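Local coordinates for protein EDTA monooxygenase (EDTA-degrading bacterium BNC1, PDB 5DQP) that probably acts as an FMN-dependent monooxygenase in bacterial EDTA degradation, working with a partner flavin reductase, at residues V9-S14 against A52-D57; I39-I44 against P386-A391; G48-F53 against P87-I92; D74-A79 against G91-S96; L264-P269 against G380-A385. All blocks are in the same frame, centred on the assembly; numbering follows the deposited sequence. Where two conformers were deposited one is given.

Contact 1: residues V9-S14 against A52-D57; sequences VSWLNS and AFFLAD
Asn-13 ND2 is gripped by two carbonyl oxygens: it donates to Ala-56 O at 2.8 Å, close to the plane of its amide, and more weakly to Glu-70 O. The other end of the amide accepts, Ala-56 N reaching a lone pair of Asn-13 OD1 at 2.9 Å. One flat side chain thus serves both the N-H and the C=O of a single residue, beyond the regular strand pairing. A leucine in its place would probably leave Ala-56 N and O without these mates and free the two segments to separate beyond the strands. Before this clamp the backbones pair in parallel register, Ser-10 N with Ala-52 O, Phe-54 N with Ser-10 O and Leu-12 N with Phe-54 O. With CG anti to its backbone N (chi1 167°), Phe-54 lies alongside Trp-11 and turns its ring edge onto the indole face, a T-shaped pair with planes at 87°; both this and the NE1 bond to Ser-266 OG are less certain, Trp-11 having two conformers. Elsewhere, Leu-12 CD2 rests 3.7 Å from Phe-53 CB. These are adjacent parallel strands of a luciferase-like TIM barrel, leading into Asp-57, a predicted FMN-binding residue.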
# COMPACT_ATOMS: atom_id res chain seq x y z
N VAL A 9 -4.49 -16.71 12.85
CA VAL A 9 -3.90 -15.78 11.90
C VAL A 9 -2.68 -16.45 11.28
O VAL A 9 -1.92 -17.14 11.97
CB VAL A 9 -3.50 -14.46 12.59
CG1 VAL A 9 -2.74 -13.53 11.59
CG2 VAL A 9 -4.72 -13.78 13.20
N SER A 10 -2.47 -16.24 9.98
CA SER A 10 -1.39 -16.92 9.25
C SER A 10 -0.38 -15.90 8.72
O SER A 10 -0.75 -15.03 7.92
CB SER A 10 -1.93 -17.75 8.09
OG SER A 10 -2.73 -16.96 7.20
N TRP A 11 0.87 -16.01 9.16
CA TRP A 11 1.93 -15.25 8.52
C TRP A 11 1.91 -15.54 7.03
O TRP A 11 1.70 -16.67 6.60
CB TRP A 11 3.31 -15.62 9.05
CG TRP A 11 3.65 -15.24 10.42
CD1 TRP A 11 3.07 -15.69 11.57
CD2 TRP A 11 4.74 -14.40 10.82
NE1 TRP A 11 3.70 -15.15 12.66
CE2 TRP A 11 4.73 -14.35 12.23
CE3 TRP A 11 5.71 -13.67 10.12
CZ2 TRP A 11 5.66 -13.60 12.96
CZ3 TRP A 11 6.63 -12.92 10.84
CH2 TRP A 11 6.60 -12.89 12.25
N LEU A 12 2.18 -14.51 6.25
CA LEU A 12 2.18 -14.67 4.80
C LEU A 12 3.43 -14.19 4.09
O LEU A 12 3.49 -14.26 2.86
CB LEU A 12 0.95 -13.98 4.19
CG LEU A 12 0.18 -14.92 3.25
CD1 LEU A 12 -0.36 -16.17 3.97
CD2 LEU A 12 -0.95 -14.19 2.54
N ASN A 13 4.45 -13.74 4.82
CA ASN A 13 5.62 -13.14 4.17
C ASN A 13 6.39 -14.11 3.28
O ASN A 13 6.71 -15.24 3.67
CB ASN A 13 6.58 -12.60 5.23
CG ASN A 13 6.00 -11.43 5.98
OD1 ASN A 13 5.16 -11.60 6.82
ND2 ASN A 13 6.46 -10.24 5.66
N SER A 14 6.73 -13.63 2.09
CA SER A 14 7.83 -14.19 1.28
C SER A 14 7.61 -15.68 1.07
O SER A 14 6.52 -16.09 0.65
CB SER A 14 9.15 -13.81 1.94
OG SER A 14 10.25 -14.30 1.18
N ALA A 52 -7.38 -14.00 9.51
CA ALA A 52 -6.64 -12.99 8.76
C ALA A 52 -5.25 -13.52 8.41
O ALA A 52 -4.71 -14.37 9.11
CB ALA A 52 -6.51 -11.68 9.56
N PHE A 53 -4.68 -13.00 7.31
CA PHE A 53 -3.26 -13.18 7.11
C PHE A 53 -2.52 -12.04 7.82
O PHE A 53 -3.11 -11.04 8.22
CB PHE A 53 -2.88 -13.27 5.62
CG PHE A 53 -3.23 -12.02 4.80
CD1 PHE A 53 -2.37 -10.94 4.77
CD2 PHE A 53 -4.41 -11.95 4.07
CE1 PHE A 53 -2.68 -9.79 4.05
CE2 PHE A 53 -4.73 -10.82 3.33
CZ PHE A 53 -3.87 -9.74 3.32
N PHE A 54 -1.23 -12.23 7.99
CA PHE A 54 -0.39 -11.22 8.61
C PHE A 54 0.88 -11.03 7.80
O PHE A 54 1.50 -12.01 7.35
CB PHE A 54 -0.05 -11.64 10.05
CG PHE A 54 1.06 -10.83 10.68
CD1 PHE A 54 0.89 -9.48 10.92
CD2 PHE A 54 2.25 -11.43 11.05
CE1 PHE A 54 1.88 -8.74 11.51
CE2 PHE A 54 3.27 -10.68 11.66
CZ PHE A 54 3.08 -9.34 11.89
N LEU A 55 1.28 -9.78 7.64
CA LEU A 55 2.51 -9.41 6.96
C LEU A 55 3.38 -8.64 7.94
O LEU A 55 3.00 -7.55 8.39
CB LEU A 55 2.22 -8.58 5.71
CG LEU A 55 1.54 -9.34 4.57
CD1 LEU A 55 1.10 -8.37 3.46
CD2 LEU A 55 2.45 -10.41 4.01
N ALA A 56 4.52 -9.21 8.29
CA ALA A 56 5.56 -8.48 9.00
C ALA A 56 6.25 -7.54 8.02
O ALA A 56 6.14 -7.70 6.80
CB ALA A 56 6.57 -9.43 9.62
N ASP A 57 6.94 -6.53 8.54
CA ASP A 57 7.66 -5.64 7.65
C ASP A 57 8.77 -4.89 8.39
O ASP A 57 8.62 -4.53 9.56
CB ASP A 57 6.74 -4.62 6.98
CG ASP A 57 7.48 -3.74 5.98
OD1 ASP A 57 8.17 -4.34 5.12
OD2 ASP A 57 7.39 -2.49 6.06

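Contact 2: residues I39-I44 against P386-A391; sequences IRSAEI and PLLPDA
Leu-388 is the first residue of 386-391 to meet the helix: its branch atom CD2 lies 3.9 Å from Ser-41 OG. The other branch of Leu-388, CD1, packs on the main chain around Leu-12 and Asn-13, so this leucine fills the angle between helix 35-47 and the end of strand 7-11. The peptide bond that follows is cis, which turns the chain sharply and brings the ring of Pro-389 against the helix. Pro-389 carries most of the contact, and its ring atoms meet three helix residues. CB lies 3.4 Å from Ser-41 OG, while Ile-44 CD1 comes up to the same CB at 3.7 Å, the two side chains crossing at about a right angle. Farther out, Pro-389 CG sits 3.6 Å from Arg-40 NE. Arg-40 reaches this place because its CG is anti to the backbone N (chi1 -177°) and its chain stays extended as far as NE. Residues 40, 41 and 44 share one side of the helix, and the small serine between them lets the proline come close. Next comes Asp-390, whose OD1 remains 4.9 Å from Arg-40 NH2, too far for a salt bridge; the carboxylate pairs through OD2 with Arg-26 instead. Helix 390-405, into which the segment leads, adds Glu-393 and Val-396 beside Ile-44. The chemistry is therefore that of shape: the rigid ring of a cis-proline fits against Ile-44, the serine hydroxyl and the NE end of an extended arginine, without polar bonds between the segments.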
# COMPACT_ATOMS: atom_id res chain seq x y z
N ILE A 39 -1.52 -14.76 -3.56
CA ILE A 39 -2.91 -15.15 -3.77
C ILE A 39 -3.09 -16.61 -3.38
O ILE A 39 -4.04 -16.97 -2.68
CB ILE A 39 -3.35 -14.91 -5.23
CG1 ILE A 39 -3.16 -13.45 -5.64
CG2 ILE A 39 -4.81 -15.34 -5.43
CD1 ILE A 39 -3.87 -12.47 -4.76
N ARG A 40 -2.19 -17.48 -3.87
CA ARG A 40 -2.28 -18.89 -3.56
C ARG A 40 -2.36 -19.12 -2.05
O ARG A 40 -3.22 -19.86 -1.56
CB ARG A 40 -1.11 -19.65 -4.18
CG ARG A 40 -1.13 -21.18 -3.99
CD ARG A 40 -0.27 -21.87 -5.09
NE ARG A 40 0.15 -23.23 -4.76
CZ ARG A 40 1.00 -23.96 -5.49
NH1 ARG A 40 1.52 -23.48 -6.62
NH2 ARG A 40 1.34 -25.19 -5.08
N SER A 41 -1.48 -18.45 -1.30
CA SER A 41 -1.48 -18.65 0.15
C SER A 41 -2.72 -18.05 0.79
O SER A 41 -3.25 -18.62 1.76
CB SER A 41 -0.23 -18.05 0.78
OG SER A 41 0.85 -18.92 0.56
N ALA A 42 -3.18 -16.89 0.30
CA ALA A 42 -4.34 -16.28 0.95
C ALA A 42 -5.60 -17.09 0.66
O ALA A 42 -6.48 -17.18 1.52
CB ALA A 42 -4.50 -14.82 0.51
N GLU A 43 -5.70 -17.67 -0.55
CA GLU A 43 -6.84 -18.53 -0.88
C GLU A 43 -6.80 -19.84 -0.10
O GLU A 43 -7.86 -20.40 0.22
CB GLU A 43 -6.87 -18.81 -2.39
CG GLU A 43 -7.41 -17.66 -3.29
CD GLU A 43 -8.96 -17.47 -3.27
OE1 GLU A 43 -9.46 -16.64 -4.07
OE2 GLU A 43 -9.68 -18.12 -2.46
N ILE A 44 -5.62 -20.36 0.23
CA ILE A 44 -5.55 -21.51 1.13
C ILE A 44 -6.06 -21.13 2.52
O ILE A 44 -6.86 -21.85 3.12
CB ILE A 44 -4.12 -22.07 1.18
CG1 ILE A 44 -3.80 -22.81 -0.13
CG2 ILE A 44 -3.92 -22.99 2.41
CD1 ILE A 44 -2.30 -23.07 -0.31
N PRO A 386 6.59 -22.80 8.09
CA PRO A 386 8.01 -22.86 7.69
C PRO A 386 8.21 -22.75 6.19
O PRO A 386 9.25 -22.25 5.76
CB PRO A 386 8.47 -24.23 8.22
CG PRO A 386 7.22 -25.04 8.36
CD PRO A 386 6.13 -24.05 8.72
N LEU A 387 7.26 -23.22 5.40
CA LEU A 387 7.31 -23.12 3.95
C LEU A 387 5.94 -22.67 3.46
O LEU A 387 4.93 -23.27 3.85
CB LEU A 387 7.68 -24.46 3.29
CG LEU A 387 7.65 -24.47 1.76
CD1 LEU A 387 8.58 -23.40 1.17
CD2 LEU A 387 8.01 -25.87 1.23
N LEU A 388 5.92 -21.62 2.63
CA LEU A 388 4.68 -21.16 1.97
C LEU A 388 4.72 -21.48 0.48
O LEU A 388 5.75 -21.33 -0.16
CB LEU A 388 4.47 -19.65 2.19
CG LEU A 388 4.12 -19.32 3.66
CD1 LEU A 388 4.19 -17.83 3.99
CD2 LEU A 388 2.72 -19.85 3.90
N PRO A 389 3.58 -21.93 -0.09
CA PRO A 389 2.32 -22.21 0.60
C PRO A 389 2.23 -23.59 1.26
O PRO A 389 1.29 -23.82 2.02
CB PRO A 389 1.28 -22.10 -0.52
CG PRO A 389 2.01 -22.43 -1.74
CD PRO A 389 3.39 -21.85 -1.55
N ASP A 390 3.21 -24.46 0.96
CA ASP A 390 3.06 -25.89 1.21
C ASP A 390 2.67 -26.20 2.64
O ASP A 390 1.75 -26.99 2.88
CB ASP A 390 4.36 -26.65 0.84
CG ASP A 390 4.71 -26.57 -0.66
OD1 ASP A 390 4.45 -25.51 -1.28
OD2 ASP A 390 5.28 -27.54 -1.23
N ALA A 391 3.36 -25.59 3.63
CA ALA A 391 3.09 -25.95 5.03
C ALA A 391 1.80 -25.33 5.53
O ALA A 391 1.14 -25.90 6.41
CB ALA A 391 4.24 -25.55 5.95

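Contact 3: residues G48-F53 against P87-I92; sequences GRIDAF and PDIGGI
From CB, the Phe-53 side chain turns over Gly-91: CG stands between the backbone N and the carbonyl carbon (chi1 61°). CG is 3.7 Å from Gly-90 O; along one side of the ring CD2 comes to 3.1 Å from Gly-90 O, and CE2 follows it. At the tip, CZ meets Gly-91 CA, which stands over the ring centre, a CH-pi contact 3.7 Å from the centroid and 9° off the ring normal. A side chain on Gly-91 would run into CZ, so glycine suits the place; a CB on Gly-90 would be tight against Ala-52 CB and Asp-51 O. An alanine instead of Phe-53 would remove the ring and would probably leave a gap over Gly-91 and against helix 75-85, whose Ala-79, Ile-82 and Thr-83 also touch it. Ile-89 CD1 packs 4.1 Å from Ile-50 CB. The backbones form a parallel ladder: Gly-90 N gives to Asp-51 O, Phe-53 N to Gly-90 O and Ile-92 N to Phe-53 O at 2.8 Å. These bonds pair the main chains, with Arg-421 adding a second donor to Asp-51 O, while an aromatic face spread on bare glycine backbone supplies the apolar part of the contact.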
# COMPACT_ATOMS: atom_id res chain seq x y z
N GLY A 48 -9.50 -22.45 4.70
CA GLY A 48 -9.52 -22.84 6.09
C GLY A 48 -10.31 -21.96 7.03
O GLY A 48 -10.40 -22.27 8.23
N ARG A 49 -10.91 -20.87 6.53
CA ARG A 49 -11.56 -19.86 7.37
C ARG A 49 -10.59 -19.20 8.35
O ARG A 49 -11.00 -18.74 9.43
CB ARG A 49 -12.74 -20.44 8.15
CG ARG A 49 -13.74 -21.22 7.32
CD ARG A 49 -14.20 -20.45 6.08
NE ARG A 49 -15.11 -21.28 5.29
CZ ARG A 49 -15.04 -21.47 3.98
NH1 ARG A 49 -14.09 -20.89 3.25
NH2 ARG A 49 -15.95 -22.23 3.39
N ILE A 50 -9.30 -19.16 8.02
CA ILE A 50 -8.39 -18.37 8.85
C ILE A 50 -8.96 -16.96 8.97
O ILE A 50 -9.54 -16.44 8.02
CB ILE A 50 -6.98 -18.39 8.25
CG1 ILE A 50 -6.45 -19.83 8.15
CG2 ILE A 50 -6.02 -17.57 9.09
CD1 ILE A 50 -6.61 -20.68 9.41
N ASP A 51 -8.83 -16.36 10.15
CA ASP A 51 -9.44 -15.05 10.34
C ASP A 51 -8.71 -13.96 9.56
O ASP A 51 -9.36 -13.08 8.99
CB ASP A 51 -9.52 -14.70 11.82
CG ASP A 51 -10.43 -15.64 12.57
OD1 ASP A 51 -11.66 -15.59 12.30
OD2 ASP A 51 -9.93 -16.45 13.38
N ALA A 52 -7.38 -14.00 9.51
CA ALA A 52 -6.64 -12.99 8.76
C ALA A 52 -5.25 -13.52 8.41
O ALA A 52 -4.71 -14.37 9.11
CB ALA A 52 -6.51 -11.68 9.56
N PHE A 53 -4.68 -13.00 7.31
CA PHE A 53 -3.26 -13.18 7.11
C PHE A 53 -2.52 -12.04 7.82
O PHE A 53 -3.11 -11.04 8.22
CB PHE A 53 -2.88 -13.27 5.62
CG PHE A 53 -3.23 -12.02 4.80
CD1 PHE A 53 -2.37 -10.94 4.77
CD2 PHE A 53 -4.41 -11.95 4.07
CE1 PHE A 53 -2.68 -9.79 4.05
CE2 PHE A 53 -4.73 -10.82 3.33
CZ PHE A 53 -3.87 -9.74 3.32
N PRO A 87 -11.65 -12.62 -1.44
CA PRO A 87 -12.64 -12.11 -0.49
C PRO A 87 -12.49 -12.74 0.90
O PRO A 87 -11.69 -13.64 1.12
CB PRO A 87 -13.97 -12.52 -1.12
CG PRO A 87 -13.64 -13.77 -1.88
CD PRO A 87 -12.23 -13.58 -2.40
N ASP A 88 -13.26 -12.19 1.85
CA ASP A 88 -13.48 -12.77 3.17
C ASP A 88 -12.31 -12.60 4.14
O ASP A 88 -12.47 -12.05 5.22
CB ASP A 88 -13.80 -14.27 3.04
CG ASP A 88 -15.12 -14.52 2.33
OD1 ASP A 88 -16.11 -13.78 2.56
OD2 ASP A 88 -15.17 -15.48 1.54
N ILE A 89 -11.14 -13.12 3.79
CA ILE A 89 -10.09 -13.21 4.78
C ILE A 89 -9.58 -11.83 5.13
O ILE A 89 -9.40 -10.97 4.26
CB ILE A 89 -8.96 -14.11 4.27
CG1 ILE A 89 -7.93 -14.29 5.39
CG2 ILE A 89 -8.42 -13.56 2.98
CD1 ILE A 89 -7.18 -15.53 5.26
N GLY A 90 -9.36 -11.60 6.42
CA GLY A 90 -8.76 -10.36 6.85
C GLY A 90 -7.27 -10.31 6.57
O GLY A 90 -6.64 -11.28 6.13
N GLY A 91 -6.69 -9.15 6.85
CA GLY A 91 -5.27 -8.97 6.70
C GLY A 91 -4.76 -8.01 7.74
O GLY A 91 -5.46 -7.07 8.12
N ILE A 92 -3.55 -8.25 8.24
CA ILE A 92 -2.92 -7.41 9.24
C ILE A 92 -1.57 -7.02 8.67
O ILE A 92 -0.77 -7.90 8.33
CB ILE A 92 -2.75 -8.15 10.58
CG1 ILE A 92 -4.13 -8.55 11.14
CG2 ILE A 92 -1.89 -7.32 11.55
CD1 ILE A 92 -4.07 -9.68 12.21

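Contact 4: residues D74-A79 against G91-S96; sequences DPIVLA and GIVTAS
Pro-75, Ile-76 and Ala-79 pack on Val-93 and Thr-94 as helix against sheet, within the beta-alpha-beta crossover made by strand 52-55, helix 75-85 and strand 90-96. This is the repeating element of the TIM barrel to which luciferase-like monooxygenases belong. As expected for a crossover, the helix segment runs nearly antiparallel to the strand, at 161°, with axes 8.0 Å apart. The contact is apolar, and small or compact residues on the helix allow this close approach. The start of the helix is fixed by Asp-74 at the N-cap: its OD1 accepts from Val-77 N at 3.2 Å through the anti lone pair and, weakly, from Ile-76 N. Its other oxygen, OD2, takes a hydrogen bond from Gln-108 of the second subunit, which ties this end of the helix to the dimer interface. Proline fits the first turn, where no backbone N-H is needed, and its ring reaches over the strand until Pro-75 CG lies 3.2 Å from Thr-94 O. Thr-94 turns its own hydroxyl elsewhere, to Leu-55 O and Asn-123 OD1; it is a predicted FMN-binding residue, and a bound PE4 molecule, probably from the crystallisation liquor, lies close to it. Val-93 carries the contact on the strand side. Its CG1 lies anti to the carbonyl carbon (chi1 -59°), which puts CG2 between the backbone N and the carbonyl carbon, 4.2 Å from Ile-76 CG1, and points CG1 into the helix, 3.5 Å from Pro-75 O and a tight 3.3 Å from Ala-79 CB.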
# COMPACT_ATOMS: atom_id res chain seq x y z
N ASP A 74 6.24 -3.72 0.10
CA ASP A 74 5.50 -2.93 1.07
C ASP A 74 4.22 -3.67 1.45
O ASP A 74 3.49 -4.14 0.57
CB ASP A 74 5.13 -1.55 0.53
CG ASP A 74 4.42 -0.70 1.58
OD1 ASP A 74 3.18 -0.86 1.73
OD2 ASP A 74 5.09 0.09 2.29
N PRO A 75 3.92 -3.80 2.74
CA PRO A 75 2.81 -4.66 3.15
C PRO A 75 1.44 -4.05 2.90
O PRO A 75 0.49 -4.79 2.64
CB PRO A 75 3.07 -4.87 4.65
CG PRO A 75 3.91 -3.72 5.06
CD PRO A 75 4.78 -3.42 3.87
N ILE A 76 1.32 -2.73 2.99
CA ILE A 76 0.04 -2.07 2.68
C ILE A 76 -0.33 -2.31 1.22
O ILE A 76 -1.46 -2.70 0.90
CB ILE A 76 0.11 -0.57 3.02
CG1 ILE A 76 0.52 -0.35 4.49
CG2 ILE A 76 -1.24 0.10 2.81
CD1 ILE A 76 0.67 1.14 4.91
N VAL A 77 0.64 -2.14 0.30
CA VAL A 77 0.43 -2.40 -1.13
C VAL A 77 0.07 -3.86 -1.37
O VAL A 77 -0.93 -4.17 -2.05
CB VAL A 77 1.69 -1.99 -1.92
CG1 VAL A 77 1.71 -2.55 -3.33
CG2 VAL A 77 1.84 -0.47 -1.90
N LEU A 78 0.86 -4.79 -0.82
CA LEU A 78 0.56 -6.21 -0.97
C LEU A 78 -0.84 -6.54 -0.43
O LEU A 78 -1.62 -7.23 -1.09
CB LEU A 78 1.65 -7.06 -0.29
CG LEU A 78 1.70 -8.57 -0.51
CD1 LEU A 78 1.50 -8.93 -1.98
CD2 LEU A 78 3.01 -9.18 0.05
N ALA A 79 -1.18 -6.06 0.77
CA ALA A 79 -2.50 -6.39 1.32
C ALA A 79 -3.63 -5.81 0.46
O ALA A 79 -4.72 -6.41 0.37
CB ALA A 79 -2.60 -5.88 2.75
N GLY A 91 -6.69 -9.15 6.85
CA GLY A 91 -5.27 -8.97 6.70
C GLY A 91 -4.76 -8.01 7.74
O GLY A 91 -5.46 -7.07 8.12
N ILE A 92 -3.55 -8.25 8.24
CA ILE A 92 -2.92 -7.41 9.24
C ILE A 92 -1.57 -7.02 8.67
O ILE A 92 -0.77 -7.90 8.33
CB ILE A 92 -2.75 -8.15 10.58
CG1 ILE A 92 -4.13 -8.55 11.14
CG2 ILE A 92 -1.89 -7.32 11.55
CD1 ILE A 92 -4.07 -9.68 12.21
N VAL A 93 -1.33 -5.72 8.56
CA VAL A 93 -0.10 -5.21 7.95
C VAL A 93 0.73 -4.45 8.98
O VAL A 93 0.20 -3.72 9.83
CB VAL A 93 -0.43 -4.34 6.72
CG1 VAL A 93 -1.21 -5.19 5.71
CG2 VAL A 93 -1.27 -3.15 7.11
N THR A 94 2.04 -4.65 8.92
CA THR A 94 2.98 -3.97 9.80
C THR A 94 3.39 -2.63 9.21
O THR A 94 3.81 -2.57 8.05
CB THR A 94 4.22 -4.84 10.03
OG1 THR A 94 3.83 -6.05 10.65
CG2 THR A 94 5.25 -4.11 10.89
N ALA A 95 3.32 -1.58 10.02
CA ALA A 95 4.01 -0.35 9.64
C ALA A 95 4.49 0.38 10.89
O ALA A 95 3.85 0.33 11.94
CB ALA A 95 3.10 0.56 8.80
N SER A 96 5.61 1.09 10.74
CA SER A 96 6.35 1.66 11.86
C SER A 96 5.81 3.03 12.27
O SER A 96 5.48 3.86 11.43
CB SER A 96 7.83 1.80 11.49
OG SER A 96 8.56 2.43 12.53

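Contact 5: residues L264-P269 against G380-A385; sequences LPSFVP and GFVINA
Both backbone polar atoms of Val-382 are satisfied by strand 262-271: its N donates to Pro-265 O at 3.0 Å, and its O accepts from Phe-267 N at 3.1 Å, almost in line with the carbonyl bond (175°). One step on, Asn-384 N gives to Phe-267 O at 2.9 Å. Beyond these three bonds prolines replace the donors. Pro-265 has no N-H to offer; Gly-380 O instead receives a CA-H...O contact from Leu-264 CA at 3.3 Å, with Pro-265 CD beside it. Asn-384 O is treated likewise by Val-268 CA-H and Pro-269 CD. Among the side chains, Ser-266 OG bonds to Trp-11 NE1 and to a water at 3.2 Å; the same water accepts from Asn-384 ND2, also at 3.2 Å, and so bridges the strands. A branched valine suits position 382, its CG2 packing 3.7 Å from Leu-264 CB while Val-382 CB lies beside Ser-266. On the reverse face Phe-381 CB lies at the ring edge of Phe-267, and Leu-369 of helix 362-374 covers both aromatics. Parallel neighbouring strands with helix 362-374 packed on the side of Phe-267 and Phe-381 are characteristic of a TIM-barrel wall.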
# COMPACT_ATOMS: atom_id res chain seq x y z
N LEU A 264 -2.60 -13.63 21.00
CA LEU A 264 -2.30 -14.72 20.07
C LEU A 264 -0.81 -15.04 20.12
O LEU A 264 -0.01 -14.31 19.52
CB LEU A 264 -2.70 -14.37 18.64
CG LEU A 264 -4.02 -13.64 18.39
CD1 LEU A 264 -4.29 -13.60 16.90
CD2 LEU A 264 -5.16 -14.30 19.13
N PRO A 265 -0.41 -16.11 20.82
CA PRO A 265 0.97 -16.59 20.73
C PRO A 265 1.28 -17.05 19.32
O PRO A 265 0.43 -17.59 18.61
CB PRO A 265 1.01 -17.76 21.73
CG PRO A 265 -0.15 -17.54 22.65
CD PRO A 265 -1.21 -16.98 21.71
N SER A 266 2.52 -16.83 18.90
CA SER A 266 2.99 -17.09 17.56
C SER A 266 3.91 -18.29 17.60
O SER A 266 4.72 -18.42 18.52
CB SER A 266 3.72 -15.86 16.98
OG SER A 266 4.10 -16.06 15.62
N PHE A 267 3.79 -19.18 16.62
CA PHE A 267 4.68 -20.33 16.61
C PHE A 267 4.80 -20.90 15.21
O PHE A 267 3.97 -20.62 14.32
CB PHE A 267 4.20 -21.41 17.60
CG PHE A 267 3.02 -22.18 17.10
CD1 PHE A 267 1.77 -21.62 17.10
CD2 PHE A 267 3.16 -23.47 16.62
CE1 PHE A 267 0.69 -22.32 16.63
CE2 PHE A 267 2.07 -24.17 16.16
CZ PHE A 267 0.84 -23.60 16.16
N VAL A 268 5.84 -21.71 15.02
CA VAL A 268 6.14 -22.35 13.75
C VAL A 268 5.71 -23.81 13.84
O VAL A 268 6.30 -24.57 14.62
CB VAL A 268 7.64 -22.26 13.43
CG1 VAL A 268 7.93 -22.92 12.07
CG2 VAL A 268 8.12 -20.81 13.49
N PRO A 269 4.72 -24.25 13.09
CA PRO A 269 4.38 -25.68 13.11
C PRO A 269 5.23 -26.48 12.12
O PRO A 269 5.39 -26.08 10.96
CB PRO A 269 2.91 -25.69 12.70
CG PRO A 269 2.79 -24.52 11.79
CD PRO A 269 3.76 -23.47 12.28
N GLY A 380 -6.13 -17.50 20.67
CA GLY A 380 -5.94 -18.00 19.33
C GLY A 380 -4.46 -17.95 19.05
O GLY A 380 -3.67 -17.74 19.96
N PHE A 381 -4.08 -18.13 17.78
CA PHE A 381 -2.67 -18.28 17.47
C PHE A 381 -2.32 -17.65 16.13
O PHE A 381 -3.15 -17.56 15.24
CB PHE A 381 -2.24 -19.77 17.47
CG PHE A 381 -2.56 -20.47 18.76
CD1 PHE A 381 -3.81 -21.04 18.95
CD2 PHE A 381 -1.65 -20.50 19.79
CE1 PHE A 381 -4.13 -21.66 20.14
CE2 PHE A 381 -1.95 -21.13 20.98
CZ PHE A 381 -3.21 -21.70 21.15
N VAL A 382 -1.07 -17.22 16.03
CA VAL A 382 -0.45 -16.84 14.76
C VAL A 382 0.38 -18.02 14.29
O VAL A 382 1.34 -18.42 14.96
CB VAL A 382 0.43 -15.58 14.90
CG1 VAL A 382 0.68 -14.96 13.52
CG2 VAL A 382 -0.17 -14.52 15.90
N ILE A 383 0.01 -18.56 13.14
CA ILE A 383 0.67 -19.70 12.51
C ILE A 383 1.73 -19.19 11.54
O ILE A 383 1.41 -18.51 10.56
CB ILE A 383 -0.36 -20.57 11.77
CG1 ILE A 383 -1.50 -20.98 12.71
CG2 ILE A 383 0.29 -21.79 11.10
CD1 ILE A 383 -2.86 -20.95 11.99
N ASN A 384 2.99 -19.52 11.81
CA ASN A 384 4.13 -19.03 11.05
C ASN A 384 4.66 -20.22 10.25
O ASN A 384 5.54 -20.95 10.71
CB ASN A 384 5.17 -18.46 12.01
CG ASN A 384 6.20 -17.57 11.33
OD1 ASN A 384 6.12 -17.28 10.13
ND2 ASN A 384 7.18 -17.11 12.13
N ALA A 385 4.13 -20.42 9.05
CA ALA A 385 4.42 -21.64 8.30
C ALA A 385 5.89 -21.68 7.89
O ALA A 385 6.41 -20.67 7.38
CB ALA A 385 3.51 -21.76 7.08
O HOH W 1 7.06 -17.24 15.31

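Contacts 1, 3 and 5 are steps in one parallel barrel sheet. Contacts 1 and 3 share strand 52-55, and strand 7-11 joins contact 1 to contact 5 through Val-9 N to Phe-381 O (2.9 Å) and Val-9 O to Ile-383 N (2.7 Å). Contact 4 covers the outside of strand 90-96, its Ala-79 meeting the Phe-53 ring of contact 3. Contact 2 packs helix 35-47 against the loop leading into helix 390-405, outside the sheet, with Leu-388 against contact 1 and Pro-386 against Pro-269 of contact 5; its centre is about 17 Å from that of contact 4. Contacts 1 and 4 supply Asp-57 and Thr-94 of the predicted FMN site, and bound PE4 lies near Ala-56, Thr-94 and Ser-266, perhaps marking that pocket.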